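Local structure of putative solute-binding component of ABC transporter (Clostridium phytofermentans, 4YS6) at residues Q49-D54 with I121-L126; D293-A298 with S351-E356. The protein probably serves as the sugar-binding component of an ABC transporter, and holds a beta-D-glucopyranose molecule between its two lobes. All blocks are in the same frame, centred on the assembly; numbering follows the deposited sequence.

Contact 1: Q49-D54 with I121-L126; sequences QRWNQD and IAYDRL. With NA (sodium ion), chain I; BGC (beta-D-glucopyranose), chain D.
R50 and D124 meet in a salt bridge at the glucose site of a periplasmic-binding-protein fold, where the start of helix 50-64 faces the loop leaving strand 119-123. R50 grips D54, four residues on, side-on, NE to OD2 at 2.8 Å and NH2 to OD1, both on the syn side. Across the contact its NH1 lies 2.8 Å from D124 OD1, above the carboxylate plane, and NH2 adds a weak bond to the same oxygen. Arginine suits this place because its flat, five-proton head can hold two acids and still reach the sugar. D54 OD1 also accepts from Y123 OH at 2.6 Å, on the anti side, so OD1 has two donors and, with R50 NE on OD2, three bonds fix the carboxylate's position and rotation.

In the aromatic packing, W51 CG lies beside its own backbone N (chi1 -51°), which lays one indole face along the R50 side chain: R50 CG packs toward the rim of that face, and W51 CH2 lies 3.8 Å from the guanidinium plane, over its centre. W51 CZ3 touches CE1 at the edge of the Y123 ring. The indole thus lies between two cationic groups, R50 over its CH2 corner and R125 NH2 approaching CZ2 obliquely (planes 69° apart).

N52 O binds a sodium ion together with S56 and three waters. The sugar ties the two segments together: R50 NH1 donates to O3 and W51 its ring NE1 to O6, while D124 OD2 accepts from O2. D176, D272 and K292 also bond it. R125, extended from CG to NE, places NE 2.9 Å from glucose O1 and NH2 3.0 Å from the ring oxygen O5, at a nearly straight 173°.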
ATOM      1  N   GLN A  49       5.086   0.229   8.538  1.00 14.48           N
ATOM      2  CA  GLN A  49       6.164   1.193   8.650  1.00 13.77           C
ATOM      3  C   GLN A  49       5.904   2.528   7.976  1.00 13.50           C
ATOM      4  O   GLN A  49       6.176   3.575   8.563  1.00 13.65           O
ATOM      5  CB  GLN A  49       7.456   0.634   8.073  1.00 14.14           C
ATOM      6  CG  GLN A  49       8.680   1.452   8.458  1.00 14.59           C
ATOM      7  CD  GLN A  49       9.819   1.242   7.474  1.00 14.93           C
ATOM      8  OE1 GLN A  49      10.413   0.173   7.407  1.00 15.29           O
ATOM      9  NE2 GLN A  49      10.114   2.263   6.707  1.00 15.49           N
ATOM     10  N   ARG A  50       5.418   2.501   6.742  1.00 13.49           N
ATOM     11  CA  ARG A  50       5.432   3.708   5.929  1.00 13.58           C
ATOM     12  C   ARG A  50       4.704   4.885   6.586  1.00 14.02           C
ATOM     13  O   ARG A  50       5.119   6.041   6.418  1.00 15.15           O
ATOM     14  CB  ARG A  50       4.838   3.457   4.522  1.00 13.16           C
ATOM     15  CG  ARG A  50       3.394   3.088   4.476  1.00 12.98           C
ATOM     16  CD  ARG A  50       2.830   3.263   3.075  1.00 14.89           C
ATOM     17  NE  ARG A  50       2.667   4.672   2.722  1.00 14.60           N
ATOM     18  CZ  ARG A  50       2.050   5.089   1.614  1.00 15.03           C
ATOM     19  NH1 ARG A  50       1.609   4.220   0.722  1.00 12.86           N
ATOM     20  NH2 ARG A  50       1.890   6.387   1.370  1.00 14.78           N
ATOM     21  N   TRP A  51       3.661   4.613   7.354  1.00 12.83           N
ATOM     22  CA  TRP A  51       2.795   5.686   7.876  1.00 12.77           C
ATOM     23  C   TRP A  51       3.529   6.534   8.885  1.00 13.13           C
ATOM     24  O   TRP A  51       3.160   7.684   9.101  1.00 13.59           O
ATOM     25  CB  TRP A  51       1.504   5.119   8.478  1.00 12.66           C
ATOM     26  CG  TRP A  51       0.843   4.203   7.511  1.00 12.44           C
ATOM     27  CD1 TRP A  51       0.795   2.844   7.592  1.00 13.98           C
ATOM     28  CD2 TRP A  51       0.201   4.549   6.268  1.00 12.28           C
ATOM     29  NE1 TRP A  51       0.171   2.320   6.495  1.00 13.32           N
ATOM     30  CE2 TRP A  51      -0.185   3.341   5.656  1.00 12.26           C
ATOM     31  CE3 TRP A  51      -0.071   5.757   5.613  1.00 12.32           C
ATOM     32  CZ2 TRP A  51      -0.856   3.308   4.434  1.00 13.28           C
ATOM     33  CZ3 TRP A  51      -0.717   5.710   4.387  1.00 12.20           C
ATOM     34  CH2 TRP A  51      -1.105   4.501   3.816  1.00 13.73           C
ATOM     35  N   ASN A  52       4.597   5.987   9.474  1.00 15.39           N
ATOM     36  CA  ASN A  52       5.490   6.796  10.307  1.00 16.22           C
ATOM     37  C   ASN A  52       6.138   7.904   9.485  1.00 16.06           C
ATOM     38  O   ASN A  52       6.219   9.062   9.915  1.00 17.14           O
ATOM     39  CB  ASN A  52       6.552   5.923  10.949  1.00 14.84           C
ATOM     40  CG  ASN A  52       5.961   4.948  11.956  1.00 18.27           C
ATOM     41  OD1 ASN A  52       5.683   5.306  13.095  1.00 21.39           O
ATOM     42  ND2 ASN A  52       5.760   3.726  11.541  1.00 16.76           N
ATOM     43  N   GLN A  53       6.577   7.541   8.289  1.00 13.94           N
ATOM     44  CA  GLN A  53       7.185   8.503   7.379  1.00 14.68           C
ATOM     45  C   GLN A  53       6.135   9.422   6.768  1.00 13.85           C
ATOM     46  O   GLN A  53       6.358  10.625   6.668  1.00 15.55           O
ATOM     47  CB  GLN A  53       7.968   7.793   6.288  1.00 14.21           C
ATOM     48  CG  GLN A  53       9.341   7.275   6.733  1.00 17.81           C
ATOM     49  CD  GLN A  53       9.249   5.989   7.498  1.00 24.67           C
ATOM     50  OE1 GLN A  53       8.858   4.967   6.944  1.00 21.03           O
ATOM     51  NE2 GLN A  53       9.588   6.027   8.786  1.00 23.92           N
ATOM     52  N   ASP A  54       4.996   8.871   6.365  1.00 15.09           N
ATOM     53  CA  ASP A  54       3.922   9.699   5.831  1.00 16.60           C
ATOM     54  C   ASP A  54       3.544  10.810   6.822  1.00 16.10           C
ATOM     55  O   ASP A  54       3.458  11.981   6.455  1.00 15.17           O
ATOM     56  CB  ASP A  54       2.685   8.861   5.528  1.00 13.61           C
ATOM     57  CG  ASP A  54       2.859   7.933   4.341  1.00 16.04           C
ATOM     58  OD1 ASP A  54       2.873   8.404   3.168  1.00 15.70           O
ATOM     59  OD2 ASP A  54       2.950   6.719   4.581  1.00 16.76           O
ATOM     60  N   ILE A 121      -9.117  15.589   2.283  1.00 12.29           N
ATOM     61  CA  ILE A 121      -8.210  14.975   1.319  1.00 12.09           C
ATOM     62  C   ILE A 121      -8.005  13.536   1.758  1.00 14.52           C
ATOM     63  O   ILE A 121      -7.588  13.269   2.886  1.00 12.58           O
ATOM     64  CB  ILE A 121      -6.854  15.733   1.235  1.00 12.23           C
ATOM     65  CG1 ILE A 121      -7.069  17.176   0.768  1.00 12.70           C
ATOM     66  CG2 ILE A 121      -5.915  15.031   0.293  1.00 12.85           C
ATOM     67  CD1 ILE A 121      -5.842  18.034   0.839  1.00 19.43           C
ATOM     68  N   ALA A 122      -8.338  12.607   0.874  1.00 14.14           N
ATOM     69  CA  ALA A 122      -8.036  11.187   1.097  1.00 12.14           C
ATOM     70  C   ALA A 122      -6.571  10.984   0.791  1.00 12.11           C
ATOM     71  O   ALA A 122      -6.121  11.275  -0.321  1.00 12.29           O
ATOM     72  CB  ALA A 122      -8.864  10.316   0.220  1.00 11.94           C
ATOM     73  N   TYR A 123      -5.832  10.492   1.780  1.00 12.15           N
ATOM     74  CA  TYR A 123      -4.401  10.308   1.694  1.00 11.02           C
ATOM     75  C   TYR A 123      -4.093   8.840   1.449  1.00 10.73           C
ATOM     76  O   TYR A 123      -4.366   8.008   2.310  1.00 12.52           O
ATOM     77  CB  TYR A 123      -3.713  10.762   3.000  1.00 12.09           C
ATOM     78  CG  TYR A 123      -2.206  10.740   2.935  1.00 13.77           C
ATOM     79  CD1 TYR A 123      -1.496   9.568   3.129  1.00 12.30           C
ATOM     80  CD2 TYR A 123      -1.502  11.899   2.680  1.00 15.40           C
ATOM     81  CE1 TYR A 123      -0.106   9.550   3.042  1.00 11.72           C
ATOM     82  CE2 TYR A 123      -0.134  11.905   2.591  1.00 14.63           C
ATOM     83  CZ  TYR A 123       0.565  10.744   2.771  1.00 17.84           C
ATOM     84  OH  TYR A 123       1.935  10.777   2.687  1.00 17.43           O
ATOM     85  N   ASP A 124      -3.526   8.568   0.271  1.00 10.50           N
ATOM     86  CA  ASP A 124      -3.053   7.265  -0.199  1.00 10.27           C
ATOM     87  C   ASP A 124      -4.148   6.243  -0.468  1.00 10.37           C
ATOM     88  O   ASP A 124      -4.133   5.611  -1.543  1.00 12.90           O
ATOM     89  CB  ASP A 124      -2.041   6.650   0.748  1.00 11.85           C
ATOM     90  CG  ASP A 124      -1.313   5.502   0.093  1.00 16.99           C
ATOM     91  OD1 ASP A 124      -0.303   5.742  -0.623  1.00 16.50           O
ATOM     92  OD2 ASP A 124      -1.809   4.366   0.208  1.00 15.20           O
ATOM     93  N   ARG A 125      -5.056   6.077   0.489  1.00 11.66           N
ATOM     94  CA  ARG A 125      -6.217   5.197   0.369  1.00 10.63           C
ATOM     95  C   ARG A 125      -7.471   5.992   0.091  1.00 14.13           C
ATOM     96  O   ARG A 125      -7.693   7.031   0.698  1.00 12.72           O
ATOM     97  CB  ARG A 125      -6.418   4.409   1.657  1.00 11.15           C
ATOM     98  CG  ARG A 125      -5.198   3.559   2.011  1.00 14.37           C
ATOM     99  CD  ARG A 125      -5.305   3.071   3.436  1.00 15.29           C
ATOM    100  NE  ARG A 125      -4.250   2.092   3.750  1.00 12.62           N
ATOM    101  CZ  ARG A 125      -4.124   1.476   4.925  1.00 12.96           C
ATOM    102  NH1 ARG A 125      -4.943   1.752   5.920  1.00 15.16           N
ATOM    103  NH2 ARG A 125      -3.171   0.575   5.109  1.00 14.60           N
ATOM    104  N   LEU A 126      -8.308   5.514  -0.810  1.00 11.65           N
ATOM    105  CA  LEU A 126      -9.505   6.256  -1.146  1.00 11.27           C
ATOM    106  C   LEU A 126     -10.612   6.040  -0.082  1.00 11.95           C
ATOM    107  O   LEU A 126     -10.844   4.928   0.387  1.00 13.67           O
ATOM    108  CB  LEU A 126      -9.968   5.866  -2.543  1.00 13.02           C
ATOM    109  CG  LEU A 126     -11.126   6.670  -3.130  1.00 15.77           C
ATOM    110  CD1 LEU A 126     -10.803   8.144  -3.239  1.00 17.00           C
ATOM    111  CD2 LEU A 126     -11.551   6.089  -4.480  1.00 15.60           C
TER
HETATM  112 NA    NA I 408       7.368   9.472  12.558  1.00 58.70          NA
HETATM  113  C2  BGC D 403      -0.554   1.325   0.917  1.00 10.88           C
HETATM  114  C3  BGC D 403       0.661   0.456   0.913  1.00 12.91           C
HETATM  115  C4  BGC D 403       0.922  -0.160   2.223  1.00 10.44           C
HETATM  116  C5  BGC D 403      -0.279  -0.863   2.777  1.00 11.03           C
HETATM  117  C6  BGC D 403      -0.118  -1.323   4.210  1.00 13.09           C
HETATM  118  C1  BGC D 403      -1.779   0.490   1.341  1.00 12.38           C
HETATM  119  O1  BGC D 403      -2.863   1.186   1.390  1.00 17.69           O
HETATM  120  O2  BGC D 403      -0.779   1.853  -0.384  1.00 11.78           O
HETATM  121  O3  BGC D 403       1.788   1.314   0.493  1.00 12.38           O
HETATM  122  O4  BGC D 403       1.958  -1.170   2.136  1.00 12.51           O
HETATM  123  O5  BGC D 403      -1.397   0.074   2.736  1.00 12.54           O
HETATM  124  O6  BGC D 403       0.434  -0.308   5.034  1.00 12.98           O
HETATM  125  O   HOH W   1       6.160   8.068  14.079  1.00 48.30           O
HETATM  126  O   HOH W   2       9.431   8.265  12.520  1.00 47.96           O
HETATM  127  O   HOH W   3       5.204  10.551  12.995  1.00 40.39           O

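Contact 2: D293-A298 with S351-E356; sequences DTRTLA and SGYYTE
The carbonyl oxygen of S351 is gripped by both terminal nitrogens of R295, NH1 at 2.9 Å and NH2 at 3.1 Å, end-on from the same face of its plane. The adjoining NE/NH2 edge is taken side-on by D293, so NH2 serves both: NE donates to OD1 and NH2 to OD2 at 2.8 Å. D293 is also the N-cap of helix 294-309, its OD1 accepting from R295 N, and aspartate suits both tasks because one short carboxylate can serve the helix end and the arginine together. The bend at chi3 (-67°) turns the arginine head back to this acid.

Y353 runs alongside the arginine in the opposite direction, its ring upright on the guanidinium (planes 86° apart), with the CD1 edge over that group's face. Its edge C-H groups meet the D293-R295 pair, CE1 3.4 Å from D293 OD1, while OH is hydrogen-bonded to T294 OG1 at 2.8 Å. G352, with the positive phi that favours glycine, ends the preceding helical run.

The loop after helix 344-349 thus joins the start of helix 294-309, while F291 of strand 289-291 meets the Y353 ring edge-to-face and helix 50-64 touches T294 and R295.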
ATOM      1  N   ASP A 293       7.945   7.213  -2.771  1.00 15.40           N
ATOM      2  CA  ASP A 293       8.614   8.212  -1.941  1.00 12.91           C
ATOM      3  C   ASP A 293       7.544   9.021  -1.193  1.00 12.92           C
ATOM      4  O   ASP A 293       6.900   9.897  -1.782  1.00 16.51           O
ATOM      5  CB  ASP A 293       9.502   9.121  -2.798  1.00 17.13           C
ATOM      6  CG  ASP A 293      10.406  10.011  -1.964  1.00 17.45           C
ATOM      7  OD1 ASP A 293      10.056  10.331  -0.802  1.00 17.93           O
ATOM      8  OD2 ASP A 293      11.479  10.405  -2.466  1.00 18.79           O
ATOM      9  N   THR A 294       7.349   8.712   0.089  1.00 13.74           N
ATOM     10  CA  THR A 294       6.299   9.390   0.861  1.00 14.71           C
ATOM     11  C   THR A 294       6.534  10.891   0.981  1.00 15.21           C
ATOM     12  O   THR A 294       5.596  11.642   1.249  1.00 17.30           O
ATOM     13  CB  THR A 294       6.144   8.806   2.290  1.00 13.97           C
ATOM     14  OG1 THR A 294       7.352   8.953   3.052  1.00 18.43           O
ATOM     15  CG2 THR A 294       5.776   7.357   2.226  1.00 16.84           C
ATOM     16  N   ARG A 295       7.777  11.348   0.799  1.00 13.52           N
ATOM     17  CA  ARG A 295       8.051  12.770   0.882  1.00 13.96           C
ATOM     18  C   ARG A 295       7.384  13.491  -0.283  1.00 15.26           C
ATOM     19  O   ARG A 295       6.913  14.634  -0.157  1.00 17.73           O
ATOM     20  CB  ARG A 295       9.552  13.026   0.858  1.00 15.18           C
ATOM     21  CG  ARG A 295      10.309  12.366   1.956  1.00 17.89           C
ATOM     22  CD  ARG A 295      11.793  12.543   1.726  1.00 21.78           C
ATOM     23  NE  ARG A 295      12.205  11.803   0.532  1.00 17.18           N
ATOM     24  CZ  ARG A 295      13.464  11.673   0.139  1.00 20.05           C
ATOM     25  NH1 ARG A 295      14.428  12.240   0.831  1.00 19.49           N
ATOM     26  NH2 ARG A 295      13.742  10.981  -0.944  1.00 19.36           N
ATOM     27  N   THR A 296       7.375  12.820  -1.435  1.00 13.69           N
ATOM     28  CA  THR A 296       6.772  13.359  -2.649  1.00 15.07           C
ATOM     29  C   THR A 296       5.269  13.421  -2.531  1.00 15.97           C
ATOM     30  O   THR A 296       4.640  14.407  -2.925  1.00 16.97           O
ATOM     31  CB  THR A 296       7.130  12.497  -3.870  1.00 23.93           C
ATOM     32  OG1 THR A 296       8.553  12.460  -3.997  1.00 27.36           O
ATOM     33  CG2 THR A 296       6.523  13.074  -5.145  1.00 30.20           C
ATOM     34  N   LEU A 297       4.692  12.346  -2.011  1.00 14.22           N
ATOM     35  CA  LEU A 297       3.250  12.314  -1.785  1.00 16.57           C
ATOM     36  C   LEU A 297       2.857  13.442  -0.832  1.00 14.53           C
ATOM     37  O   LEU A 297       1.911  14.189  -1.106  1.00 14.46           O
ATOM     38  CB  LEU A 297       2.814  10.957  -1.236  1.00 13.88           C
ATOM     39  CG  LEU A 297       1.322  10.784  -0.959  1.00 17.04           C
ATOM     40  CD1 LEU A 297       0.509  11.103  -2.178  1.00 19.54           C
ATOM     41  CD2 LEU A 297       1.052   9.342  -0.506  1.00 17.71           C
ATOM     42  N   ALA A 298       3.587  13.582   0.276  1.00 13.19           N
ATOM     43  CA  ALA A 298       3.305  14.641   1.239  1.00 13.53           C
ATOM     44  C   ALA A 298       3.412  16.010   0.581  1.00 13.88           C
ATOM     45  O   ALA A 298       2.574  16.878   0.828  1.00 15.69           O
ATOM     46  CB  ALA A 298       4.219  14.556   2.435  1.00 15.68           C
ATOM     47  N   SER A 351      19.096   9.328  -2.416  1.00 17.05           N
ATOM     48  CA  SER A 351      17.930  10.208  -2.403  1.00 17.19           C
ATOM     49  C   SER A 351      17.617  10.788  -1.029  1.00 16.71           C
ATOM     50  O   SER A 351      16.729  11.639  -0.897  1.00 17.97           O
ATOM     51  CB  SER A 351      16.693   9.449  -2.833  1.00 19.26           C
ATOM     52  OG  SER A 351      16.391   8.533  -1.802  1.00 19.14           O
ATOM     53  N   GLY A 352      18.292  10.275  -0.012  1.00 19.78           N
ATOM     54  CA  GLY A 352      18.136  10.774   1.333  1.00 22.00           C
ATOM     55  C   GLY A 352      16.955  10.160   2.043  1.00 21.72           C
ATOM     56  O   GLY A 352      16.602  10.584   3.134  1.00 20.10           O
ATOM     57  N   TYR A 353      16.323   9.161   1.446  1.00 15.85           N
ATOM     58  CA  TYR A 353      15.141   8.581   2.090  1.00 15.28           C
ATOM     59  C   TYR A 353      15.502   7.854   3.389  1.00 17.93           C
ATOM     60  O   TYR A 353      14.860   8.048   4.426  1.00 19.91           O
ATOM     61  CB  TYR A 353      14.429   7.618   1.133  1.00 17.58           C
ATOM     62  CG  TYR A 353      13.005   7.339   1.557  1.00 17.31           C
ATOM     63  CD1 TYR A 353      11.993   8.223   1.238  1.00 15.47           C
ATOM     64  CD2 TYR A 353      12.680   6.216   2.302  1.00 16.82           C
ATOM     65  CE1 TYR A 353      10.690   8.002   1.627  1.00 17.73           C
ATOM     66  CE2 TYR A 353      11.346   5.981   2.706  1.00 16.04           C
ATOM     67  CZ  TYR A 353      10.364   6.887   2.359  1.00 17.89           C
ATOM     68  OH  TYR A 353       9.026   6.704   2.720  1.00 16.11           O
ATOM     69  N   TYR A 354      16.526   7.015   3.320  1.00 18.77           N
ATOM     70  CA  TYR A 354      17.080   6.324   4.476  1.00 22.85           C
ATOM     71  C   TYR A 354      18.527   6.757   4.680  1.00 26.12           C
ATOM     72  O   TYR A 354      19.159   7.258   3.754  1.00 23.70           O
ATOM     73  CB  TYR A 354      17.042   4.820   4.277  1.00 17.32           C
ATOM     74  CG  TYR A 354      15.662   4.188   4.278  1.00 15.61           C
ATOM     75  CD1 TYR A 354      14.712   4.547   5.216  1.00 17.88           C
ATOM     76  CD2 TYR A 354      15.331   3.199   3.358  1.00 18.63           C
ATOM     77  CE1 TYR A 354      13.460   3.936   5.243  1.00 17.92           C
ATOM     78  CE2 TYR A 354      14.081   2.572   3.375  1.00 14.37           C
ATOM     79  CZ  TYR A 354      13.148   2.953   4.320  1.00 17.99           C
ATOM     80  OH  TYR A 354      11.906   2.367   4.351  1.00 15.25           O
ATOM     81  N   THR A 355      19.053   6.552   5.886  1.00 25.67           N
ATOM     82  CA  THR A 355      20.478   6.718   6.134  1.00 31.27           C
ATOM     83  C   THR A 355      21.126   5.366   5.974  1.00 34.29           C
ATOM     84  O   THR A 355      20.456   4.341   6.106  1.00 28.40           O
ATOM     85  CB  THR A 355      20.751   7.257   7.530  1.00 37.92           C
ATOM     86  OG1 THR A 355      20.453   6.240   8.493  1.00 40.34           O
ATOM     87  CG2 THR A 355      19.892   8.472   7.805  1.00 32.22           C
ATOM     88  N   GLU A 356      22.427   5.345   5.710  1.00 31.18           N
ATOM     89  CA  GLU A 356      23.121   4.087   5.463  1.00 36.82           C
ATOM     90  C   GLU A 356      23.073   3.207   6.718  1.00 35.18           C
ATOM     91  O   GLU A 356      23.067   1.982   6.617  1.00 42.62           O
ATOM     92  CB  GLU A 356      24.580   4.334   5.034  1.00 54.70           C
ATOM     93  CG  GLU A 356      25.079   3.390   3.930  1.00 69.75           C
ATOM     94  CD  GLU A 356      26.574   3.529   3.645  1.00 73.31           C
ATOM     95  OE1 GLU A 356      27.383   3.215   4.548  1.00 72.98           O
ATOM     96  OE2 GLU A 356      26.941   3.948   2.521  1.00 65.53           O
TER

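Contact 1 closes before contact 2 opens along the chain, and their centres lie 14 Å apart. Both belong to the lobe built on the seven-stranded mixed sheet, which holds strands 119-123 and 289-291. Helices 50-64 and 294-309 bring them together: T294 packs on Q53 and D54, L297 reaches Y123, and the side chains of Q49 and Y354 probably share a hydrogen bond. Contact 1 is buried and touches the glucose directly, whereas contact 2 is nearer the surface and joins the C-terminal region to the same lobe. K292, next to D293, hydrogen-bonds the same glucose, so the start of helix 294-309 lies beside the sugar site that contact 1 lines.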